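Local atomic coordinates of CrtC domain-containing protein (Fusarium vanettenii 77-13-4, PDB entry 7A0Q), a protein that probably catalyses the hydration of the plant isoflavonoid kievitone, as a kievitone hydratase built from two lipocalin-like domains. Residues S61-T66 and S201-D206; S292-F297 and N327-P332; I43-S48 and L172-G177. All coordinates share one frame; numbering follows the deposited sequence. Where two conformers were deposited one is given.

Contact 1 (S61-T66 and S201-D206); sequences SSSYIT and SHTWYD. With IMD (imidazole), chain F.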
loop_
_atom_site.group_PDB
_atom_site.type_symbol
_atom_site.label_atom_id
_atom_site.label_comp_id
_atom_site.label_asym_id
_atom_site.label_seq_id
_atom_site.Cartn_x
_atom_site.Cartn_y
_atom_site.Cartn_z
ATOM N N SER A 61 4.202 -2.966 -2.289
ATOM C CA SER A 61 4.621 -3.234 -0.918
ATOM C C SER A 61 5.060 -1.952 -0.234
ATOM O O SER A 61 5.700 -1.088 -0.844
ATOM C CB SER A 61 5.758 -4.284 -0.844
ATOM O OG SER A 61 6.966 -3.864 -1.475
ATOM N N SER A 62 4.686 -1.830 1.037
ATOM C CA SER A 62 5.214 -0.787 1.917
ATOM C C SER A 62 5.818 -1.449 3.151
ATOM O O SER A 62 5.110 -2.099 3.927
ATOM C CB SER A 62 4.125 0.227 2.268
ATOM O OG SER A 62 3.096 -0.351 3.059
ATOM N N SER A 63 7.133 -1.322 3.304
ATOM C CA SER A 63 7.841 -1.947 4.413
ATOM C C SER A 63 8.135 -0.910 5.481
ATOM O O SER A 63 8.719 0.138 5.187
ATOM C CB SER A 63 9.144 -2.595 3.942
ATOM O OG SER A 63 8.891 -3.631 3.009
ATOM N N TYR A 64 7.700 -1.201 6.703
ATOM C CA TYR A 64 7.966 -0.382 7.876
ATOM C C TYR A 64 9.135 -1.032 8.604
ATOM O O TYR A 64 8.975 -2.098 9.204
ATOM C CB TYR A 64 6.722 -0.314 8.759
ATOM C CG TYR A 64 5.474 0.181 8.048
ATOM C CD1 TYR A 64 4.657 -0.690 7.332
ATOM C CD2 TYR A 64 5.122 1.527 8.098
ATOM C CE1 TYR A 64 3.511 -0.226 6.686
ATOM C CE2 TYR A 64 3.993 2.000 7.469
ATOM C CZ TYR A 64 3.191 1.125 6.764
ATOM O OH TYR A 64 2.077 1.635 6.151
ATOM N N ILE A 65 10.309 -0.401 8.538
ATOM C CA ILE A 65 11.579 -1.063 8.822
ATOM C C ILE A 65 12.231 -0.435 10.050
ATOM O O ILE A 65 12.281 0.791 10.171
ATOM C CB ILE A 65 12.528 -0.972 7.611
ATOM C CG1 ILE A 65 12.083 -1.931 6.496
ATOM C CG2 ILE A 65 13.973 -1.240 8.035
ATOM C CD1 ILE A 65 12.732 -1.649 5.166
ATOM N N THR A 66 12.711 -1.278 10.962
ATOM C CA THR A 66 13.771 -0.909 11.897
ATOM C C THR A 66 15.008 -1.707 11.507
ATOM O O THR A 66 14.923 -2.926 11.333
ATOM C CB THR A 66 13.397 -1.208 13.352
ATOM O OG1 THR A 66 12.126 -0.624 13.667
ATOM C CG2 THR A 66 14.459 -0.638 14.299
ATOM N N SER A 201 10.063 -4.972 12.356
ATOM C CA SER A 201 9.742 -4.551 10.996
ATOM C C SER A 201 8.485 -5.297 10.551
ATOM O O SER A 201 8.141 -6.348 11.095
ATOM C CB SER A 201 10.887 -4.872 10.022
ATOM O OG SER A 201 12.082 -4.150 10.338
ATOM N N HIS A 202 7.800 -4.755 9.542
ATOM C CA HIS A 202 6.761 -5.535 8.873
ATOM C C HIS A 202 6.480 -4.909 7.521
ATOM O O HIS A 202 6.800 -3.748 7.282
ATOM C CB HIS A 202 5.464 -5.629 9.692
ATOM C CG HIS A 202 4.765 -4.316 9.881
ATOM N ND1 HIS A 202 3.659 -3.936 9.143
ATOM C CD2 HIS A 202 5.016 -3.293 10.734
ATOM C CE1 HIS A 202 3.260 -2.738 9.538
ATOM N NE2 HIS A 202 4.069 -2.324 10.498
ATOM N N THR A 203 5.877 -5.699 6.641
ATOM C CA THR A 203 5.554 -5.235 5.297
ATOM C C THR A 203 4.073 -5.446 5.045
ATOM O O THR A 203 3.539 -6.521 5.333
ATOM C CB THR A 203 6.386 -5.977 4.235
ATOM O OG1 THR A 203 7.767 -5.650 4.409
ATOM C CG2 THR A 203 5.968 -5.587 2.809
ATOM N N TRP A 204 3.411 -4.422 4.512
ATOM C CA TRP A 204 2.071 -4.564 3.966
ATOM C C TRP A 204 2.254 -4.785 2.474
ATOM O O TRP A 204 2.754 -3.903 1.766
ATOM C CB TRP A 204 1.219 -3.329 4.236
ATOM C CG TRP A 204 -0.198 -3.406 3.673
ATOM C CD1 TRP A 204 -0.571 -3.598 2.362
ATOM C CD2 TRP A 204 -1.411 -3.274 4.419
ATOM N NE1 TRP A 204 -1.950 -3.584 2.255
ATOM C CE2 TRP A 204 -2.485 -3.389 3.505
ATOM C CE3 TRP A 204 -1.696 -3.058 5.772
ATOM C CZ2 TRP A 204 -3.819 -3.294 3.906
ATOM C CZ3 TRP A 204 -3.027 -2.953 6.166
ATOM C CH2 TRP A 204 -4.067 -3.084 5.239
ATOM N N TYR A 205 1.886 -5.972 2.013
ATOM C CA TYR A 205 1.882 -6.305 0.600
ATOM C C TYR A 205 0.448 -6.198 0.093
ATOM O O TYR A 205 -0.467 -6.784 0.680
ATOM C CB TYR A 205 2.443 -7.715 0.396
ATOM C CG TYR A 205 2.293 -8.222 -1.015
ATOM C CD1 TYR A 205 3.233 -7.873 -1.991
ATOM C CD2 TYR A 205 1.240 -9.060 -1.371
ATOM C CE1 TYR A 205 3.111 -8.330 -3.287
ATOM C CE2 TYR A 205 1.104 -9.520 -2.678
ATOM C CZ TYR A 205 2.047 -9.157 -3.619
ATOM O OH TYR A 205 1.919 -9.627 -4.904
ATOM N N ASP A 206 0.245 -5.433 -0.975
ATOM C CA ASP A 206 -1.093 -5.234 -1.520
ATOM C C ASP A 206 -1.128 -5.685 -2.973
ATOM O O ASP A 206 -0.308 -5.244 -3.789
ATOM C CB ASP A 206 -1.544 -3.769 -1.415
ATOM C CG ASP A 206 -3.031 -3.648 -1.211
ATOM O OD1 ASP A 206 -3.501 -3.920 -0.090
ATOM O OD2 ASP A 206 -3.726 -3.297 -2.182
HETATM N N1 IMD F . -3.182 1.413 -3.568
HETATM C C2 IMD F . -4.001 0.467 -3.052
HETATM N N3 IMD F . -3.233 -0.573 -2.638
HETATM C C4 IMD F . -1.946 -0.279 -2.886
HETATM C C5 IMD F . -1.909 0.973 -3.470
#

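Contact 2 (S292-F297 and N327-P332); sequences SGFGDF and NVHSKP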
loop_
_atom_site.group_PDB
_atom_site.type_symbol
_atom_site.label_atom_id
_atom_site.label_comp_id
_atom_site.label_asym_id
_atom_site.label_seq_id
_atom_site.Cartn_x
_atom_site.Cartn_y
_atom_site.Cartn_z
ATOM N N SER A 292 -18.116 4.642 10.139
ATOM C CA SER A 292 -19.433 4.477 10.749
ATOM C C SER A 292 -19.449 3.306 11.717
ATOM O O SER A 292 -19.143 2.168 11.340
ATOM C CB SER A 292 -20.494 4.269 9.668
ATOM O OG SER A 292 -21.809 4.258 10.220
ATOM N N GLY A 293 -19.823 3.590 12.964
ATOM C CA GLY A 293 -19.945 2.569 13.980
ATOM C C GLY A 293 -18.636 2.101 14.573
ATOM O O GLY A 293 -18.650 1.217 15.440
ATOM N N PHE A 294 -17.507 2.669 14.146
ATOM C CA PHE A 294 -16.193 2.157 14.523
ATOM C C PHE A 294 -15.345 3.198 15.240
ATOM O O PHE A 294 -14.897 2.942 16.362
ATOM C CB PHE A 294 -15.468 1.634 13.272
ATOM C CG PHE A 294 -14.159 0.955 13.571
ATOM C CD1 PHE A 294 -14.131 -0.349 14.046
ATOM C CD2 PHE A 294 -12.954 1.618 13.386
ATOM C CE1 PHE A 294 -12.932 -0.976 14.329
ATOM C CE2 PHE A 294 -11.750 0.992 13.664
ATOM C CZ PHE A 294 -11.737 -0.309 14.138
ATOM N N GLY A 295 -15.095 4.353 14.633
ATOM C CA GLY A 295 -14.314 5.374 15.311
ATOM C C GLY A 295 -14.070 6.559 14.405
ATOM O O GLY A 295 -14.519 6.602 13.258
ATOM N N ASP A 296 -13.361 7.546 14.942
ATOM C CA ASP A 296 -12.972 8.696 14.142
ATOM C C ASP A 296 -11.486 8.949 14.334
ATOM O O ASP A 296 -10.909 8.623 15.373
ATOM C CB ASP A 296 -13.799 9.963 14.465
ATOM C CG ASP A 296 -13.874 10.271 15.945
ATOM O OD1 ASP A 296 -12.937 9.930 16.693
ATOM O OD2 ASP A 296 -14.882 10.872 16.367
ATOM N N PHE A 297 -10.868 9.506 13.300
ATOM C CA PHE A 297 -9.419 9.595 13.220
ATOM C C PHE A 297 -8.993 10.931 12.640
ATOM O O PHE A 297 -9.644 11.463 11.736
ATOM C CB PHE A 297 -8.848 8.449 12.370
ATOM C CG PHE A 297 -9.331 7.093 12.796
ATOM C CD1 PHE A 297 -8.629 6.361 13.735
ATOM C CD2 PHE A 297 -10.518 6.575 12.290
ATOM C CE1 PHE A 297 -9.086 5.114 14.148
ATOM C CE2 PHE A 297 -10.985 5.338 12.699
ATOM C CZ PHE A 297 -10.272 4.604 13.621
ATOM N N ASN A 327 -10.271 7.649 18.067
ATOM C CA ASN A 327 -10.907 6.735 18.997
ATOM C C ASN A 327 -11.454 5.545 18.231
ATOM O O ASN A 327 -11.781 5.646 17.048
ATOM C CB ASN A 327 -12.044 7.404 19.796
ATOM C CG ASN A 327 -13.360 7.431 19.038
ATOM O OD1 ASN A 327 -14.159 6.489 19.104
ATOM N ND2 ASN A 327 -13.597 8.516 18.318
ATOM N N VAL A 328 -11.517 4.411 18.912
ATOM C CA VAL A 328 -12.223 3.238 18.421
ATOM C C VAL A 328 -13.187 2.819 19.516
ATOM O O VAL A 328 -12.756 2.511 20.635
ATOM C CB VAL A 328 -11.273 2.088 18.059
ATOM C CG1 VAL A 328 -12.070 0.844 17.725
ATOM C CG2 VAL A 328 -10.375 2.491 16.897
ATOM N N HIS A 329 -14.483 2.830 19.203
ATOM C CA HIS A 329 -15.528 2.529 20.177
ATOM C C HIS A 329 -15.323 3.346 21.450
ATOM O O HIS A 329 -15.352 2.829 22.569
ATOM C CB HIS A 329 -15.583 1.030 20.470
ATOM C CG HIS A 329 -15.801 0.191 19.249
ATOM N ND1 HIS A 329 -16.762 0.485 18.305
ATOM C CD2 HIS A 329 -15.177 -0.930 18.814
ATOM C CE1 HIS A 329 -16.722 -0.421 17.342
ATOM N NE2 HIS A 329 -15.769 -1.288 17.627
ATOM N N SER A 330 -15.070 4.640 21.250
ATOM C CA SER A 330 -14.953 5.660 22.291
ATOM C C SER A 330 -13.718 5.490 23.169
ATOM O O SER A 330 -13.627 6.128 24.226
ATOM C CB SER A 330 -16.205 5.710 23.176
ATOM O OG SER A 330 -17.382 5.525 22.405
ATOM N N LYS A 331 -12.760 4.662 22.765
ATOM C CA LYS A 331 -11.497 4.519 23.472
ATOM C C LYS A 331 -10.377 5.138 22.650
ATOM O O LYS A 331 -10.263 4.838 21.454
ATOM C CB LYS A 331 -11.193 3.040 23.743
ATOM C CG LYS A 331 -9.823 2.779 24.364
ATOM C CD LYS A 331 -9.241 1.438 23.923
ATOM C CE LYS A 331 -8.184 1.618 22.841
ATOM N NZ LYS A 331 -7.466 0.344 22.503
ATOM N N PRO A 332 -9.541 5.997 23.237
ATOM C CA PRO A 332 -8.507 6.678 22.446
ATOM C C PRO A 332 -7.486 5.698 21.890
ATOM O O PRO A 332 -7.075 4.748 22.561
ATOM C CB PRO A 332 -7.856 7.636 23.455
ATOM C CG PRO A 332 -8.782 7.673 24.642
ATOM C CD PRO A 332 -9.476 6.349 24.665
#

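Contact 3 (I43-S48 and L172-G177); sequences IVYGLS and LTWEFG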
loop_
_atom_site.group_PDB
_atom_site.type_symbol
_atom_site.label_atom_id
_atom_site.label_comp_id
_atom_site.label_asym_id
_atom_site.label_seq_id
_atom_site.Cartn_x
_atom_site.Cartn_y
_atom_site.Cartn_z
ATOM N N ILE A 43 -13.946 -16.242 0.429
ATOM C CA ILE A 43 -13.457 -15.173 -0.449
ATOM C C ILE A 43 -13.410 -15.662 -1.895
ATOM O O ILE A 43 -13.419 -16.859 -2.184
ATOM C CB ILE A 43 -12.092 -14.641 0.022
ATOM C CG1 ILE A 43 -11.033 -15.740 -0.016
ATOM C CG2 ILE A 43 -12.211 -14.067 1.436
ATOM C CD1 ILE A 43 -9.639 -15.249 0.307
ATOM N N VAL A 44 -13.395 -14.712 -2.833
ATOM C CA VAL A 44 -13.688 -15.069 -4.221
ATOM C C VAL A 44 -12.462 -15.475 -5.035
ATOM O O VAL A 44 -12.551 -15.593 -6.262
ATOM C CB VAL A 44 -14.425 -13.930 -4.950
ATOM C CG1 VAL A 44 -15.759 -13.644 -4.265
ATOM C CG2 VAL A 44 -13.568 -12.668 -5.026
ATOM N N TYR A 45 -11.326 -15.716 -4.376
ATOM C CA TYR A 45 -10.151 -16.228 -5.082
ATOM C C TYR A 45 -9.226 -16.942 -4.108
ATOM O O TYR A 45 -9.339 -16.806 -2.884
ATOM C CB TYR A 45 -9.387 -15.107 -5.807
ATOM C CG TYR A 45 -9.248 -13.836 -5.015
ATOM C CD1 TYR A 45 -8.421 -13.768 -3.904
ATOM C CD2 TYR A 45 -9.967 -12.695 -5.366
ATOM C CE1 TYR A 45 -8.297 -12.600 -3.167
ATOM C CE2 TYR A 45 -9.850 -11.538 -4.647
ATOM C CZ TYR A 45 -9.024 -11.486 -3.546
ATOM O OH TYR A 45 -8.895 -10.323 -2.825
ATOM N N GLY A 46 -8.315 -17.727 -4.681
ATOM C CA GLY A 46 -7.137 -18.198 -3.948
ATOM C C GLY A 46 -6.036 -17.157 -4.057
ATOM O O GLY A 46 -5.799 -16.594 -5.123
ATOM N N LEU A 47 -5.378 -16.892 -2.928
ATOM C CA LEU A 47 -4.307 -15.899 -2.916
ATOM C C LEU A 47 -3.165 -16.311 -3.833
ATOM O O LEU A 47 -2.688 -15.514 -4.649
ATOM C CB LEU A 47 -3.793 -15.686 -1.496
ATOM C CG LEU A 47 -4.849 -15.249 -0.485
ATOM C CD1 LEU A 47 -4.210 -14.781 0.816
ATOM C CD2 LEU A 47 -5.733 -14.141 -1.072
ATOM N N SER A 48 -2.700 -17.558 -3.692
ATOM C CA SER A 48 -1.509 -17.993 -4.418
ATOM C C SER A 48 -1.715 -17.886 -5.921
ATOM O O SER A 48 -0.833 -17.416 -6.654
ATOM C CB SER A 48 -1.177 -19.442 -4.035
ATOM O OG SER A 48 -0.790 -19.553 -2.675
ATOM N N LEU A 172 -15.063 -4.032 -12.052
ATOM C CA LEU A 172 -14.665 -4.672 -10.806
ATOM C C LEU A 172 -13.166 -4.545 -10.559
ATOM O O LEU A 172 -12.362 -4.479 -11.493
ATOM C CB LEU A 172 -15.058 -6.150 -10.830
ATOM C CG LEU A 172 -16.554 -6.365 -11.050
ATOM C CD1 LEU A 172 -16.826 -7.803 -11.473
ATOM C CD2 LEU A 172 -17.306 -5.999 -9.786
ATOM N N THR A 173 -12.800 -4.484 -9.281
ATOM C CA THR A 173 -11.429 -4.739 -8.875
ATOM C C THR A 173 -11.409 -5.893 -7.887
ATOM O O THR A 173 -12.402 -6.204 -7.224
ATOM C CB THR A 173 -10.752 -3.503 -8.258
ATOM O OG1 THR A 173 -9.325 -3.710 -8.230
ATOM C CG2 THR A 173 -11.242 -3.248 -6.835
ATOM N N TRP A 174 -10.253 -6.548 -7.829
ATOM C CA TRP A 174 -9.976 -7.596 -6.855
ATOM C C TRP A 174 -8.740 -7.158 -6.099
ATOM O O TRP A 174 -7.756 -6.764 -6.721
ATOM C CB TRP A 174 -9.728 -8.951 -7.538
ATOM C CG TRP A 174 -10.955 -9.505 -8.184
ATOM C CD1 TRP A 174 -11.837 -10.386 -7.642
ATOM C CD2 TRP A 174 -11.442 -9.195 -9.492
ATOM N NE1 TRP A 174 -12.860 -10.647 -8.532
ATOM C CE2 TRP A 174 -12.635 -9.928 -9.677
ATOM C CE3 TRP A 174 -10.989 -8.363 -10.524
ATOM C CZ2 TRP A 174 -13.380 -9.860 -10.858
ATOM C CZ3 TRP A 174 -11.736 -8.293 -11.699
ATOM C CH2 TRP A 174 -12.915 -9.041 -11.852
ATOM N N GLU A 175 -8.805 -7.177 -4.766
ATOM C CA GLU A 175 -7.701 -6.635 -3.982
ATOM C C GLU A 175 -7.601 -7.338 -2.634
ATOM O O GLU A 175 -8.605 -7.486 -1.933
ATOM C CB GLU A 175 -7.879 -5.120 -3.764
ATOM C CG GLU A 175 -6.723 -4.470 -2.969
ATOM C CD GLU A 175 -7.098 -3.132 -2.332
ATOM O OE1 GLU A 175 -8.301 -2.774 -2.309
ATOM O OE2 GLU A 175 -6.192 -2.441 -1.822
ATOM N N PHE A 176 -6.382 -7.746 -2.258
ATOM C CA PHE A 176 -6.129 -8.194 -0.894
ATOM C C PHE A 176 -4.844 -7.566 -0.370
ATOM O O PHE A 176 -3.920 -7.252 -1.125
ATOM C CB PHE A 176 -6.082 -9.737 -0.765
ATOM C CG PHE A 176 -4.979 -10.412 -1.553
ATOM C CD1 PHE A 176 -5.221 -10.895 -2.842
ATOM C CD2 PHE A 176 -3.737 -10.634 -0.983
ATOM C CE1 PHE A 176 -4.237 -11.546 -3.556
ATOM C CE2 PHE A 176 -2.743 -11.286 -1.706
ATOM C CZ PHE A 176 -2.995 -11.734 -2.989
ATOM N N GLY A 177 -4.825 -7.358 0.939
ATOM C CA GLY A 177 -3.656 -6.839 1.631
ATOM C C GLY A 177 -3.150 -7.876 2.615
ATOM O O GLY A 177 -3.941 -8.562 3.265
#

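Contact 1 (S61-T66 and S201-D206)
Tyr-64 and His-202 face each other as an antiparallel hydrogen-bonded pair, and their rings meet on one side of the sheet. The phenol and imidazole planes are nearly parallel, 17° apart, but slid so far that they barely overlap: Tyr-64 CD1 sits over one face of the imidazole, 3.3 Å from His-202 CE1, and Tyr-64 CB makes a CH-pi contact with the same ring. His-202 reaches back to its partner because CG stands between the backbone N and the carbonyl carbon (chi1 65°). Between the two backbones, Tyr-64 N meets His-202 O at 2.8 Å, and His-202 N returns a bond to Tyr-64 O. Ser-62 and Trp-204 form a second hydrogen-bonded pair in the same way, with Ser-62 N 2.9 Å from Trp-204 O. On the other side of the sheet, Ser-63 OG and Thr-203 OG1 share a hydrogen bond of 2.7 Å, and Thr-203 OG1 is also bonded to Thr-183. The end of the ladder is closed by a side chain, Ser-201 OG accepting from Thr-66 N at 3.0 Å; a second bond, to Asp-197 O, grips the same hydroxyl.

Further out, the imidazole of His-202 is fixed at both nitrogens, ND1 by Pro-179 O and NE2 by Tyr-336 OH, while Gln-223 bonds to both Tyr-64 OH and Ser-62 OG. Trp-204 NE1 gives a straight bond of 2.8 Å to Asp-206 OD1, and Asp-206 OD2 accepts from N3 of a bound imidazole. Strand 58-66 lies between strands 72-81 and 202-210, with strand 145-152 packing against the side that carries Ser-61, Ser-63 and Thr-203.

Contact 2 (S292-F297 and N327-P332)
Phe-294 O accepts the backbone N-H of His-329 at 2.9 Å. An equally short bond runs from Asn-327 N to Asp-296 O, whereas the return bond from Asp-296 N to Asn-327 O is weak, bent to 127° at the hydrogen. Asn-327 O also lies 3.1 Å from Gly-295 CA in a CA-H...O contact, a close approach made where Gly-295 has no side chain. Asn-327 OD1 turns to its own segment and accepts from Ser-330 N at 3.0 Å, an Asx motif that ties the side chain to the turn.

Around these bonds the imidazole of His-329 presents its edge to Gly-293 O, with CE1 3.2 Å from that oxygen, while Phe-294 O lies over one face of the ring. Val-328 supplies the apolar packing through both methyls. With CG1 anti to the backbone N (chi1 173°), that methyl rests over the Phe-294 ring in a CH-pi contact, off-centre toward the rim, and CG2 approaches Phe-297 CZ at 3.9 Å. Tyr-231 meets the Phe-294 ring edge-to-face, and Leu-260 and Leu-262 touch it too.

This end of the lipocalin-like barrel combines a classic beta bulge, in which Phe-294 and Gly-295 both face Ile-291, with a type I' turn from Val-328 to Lys-331, which joins strands 317-328 and 331-343 as a tight hairpin.

Contact 3 (I43-S48 and L172-G177)
Tyr-45 OH donates a hydrogen bond to Gly-164 O while its ring packs against segment 172-177 beside Phe-176. The same hydroxyl comes within 3.0 Å of Glu-175 O, at an angle too poor for a hydrogen bond; that carbonyl is instead bonded by Asn-160 ND2. The hydroxyl lies at the edge of the Phe-176 ring, 3.5 Å from Phe-176 CB. Tyr-45 is aimed inward by a chi1 of 42°, which holds CG between its backbone N and carbonyl carbon. One flank of the phenol, through CE1, comes within 3.5 Å of Phe-176 CD1, the two planes inclined at 45°. Its other flank meets the indole of Trp-174 rim to rim, Tyr-45 CD2 lying 3.7 Å from Trp-174 CD1.

In the conformer given, Leu-47 CD2 stands over the centre of the Phe-176 ring, 3.7 Å from its centroid and 10° off the normal, a CH-pi contact. At the far end Val-44 CG2 touches the indole edge, 3.9 Å from Trp-174 CD1. Trp-209 of strand 202-210 also meets the Tyr-45 ring. Tyr-45, Trp-174 and Phe-176 form an aromatic cluster by which the irregular N-terminal segment 43-48 is laid across strand 171-189 of the CrtC N-terminal lipocalin domain.

Overall arrangement
Contacts 1 and 3 belong to one continuous region: strands 202-210 and 171-189 are neighbours, and although the centres of the two contacts are 19 Å apart, their segments touch. Asp-206 OD2 lies 2.6 Å from Glu-175 OE2, bringing the two carboxylates together. The imidazole near Asp-206, probably from the crystallisation liquor, also lies about 4 Å from the Glu-175 side chain and bonds to Glu-340 of strand 331-343; it may mark a pocket between the two lipocalin-like domains, though its role is unproven. Contact 2 stands apart at one end of the eight-stranded barrel, its centre 25 Å from that of contact 1 and 28 Å from that of contact 3.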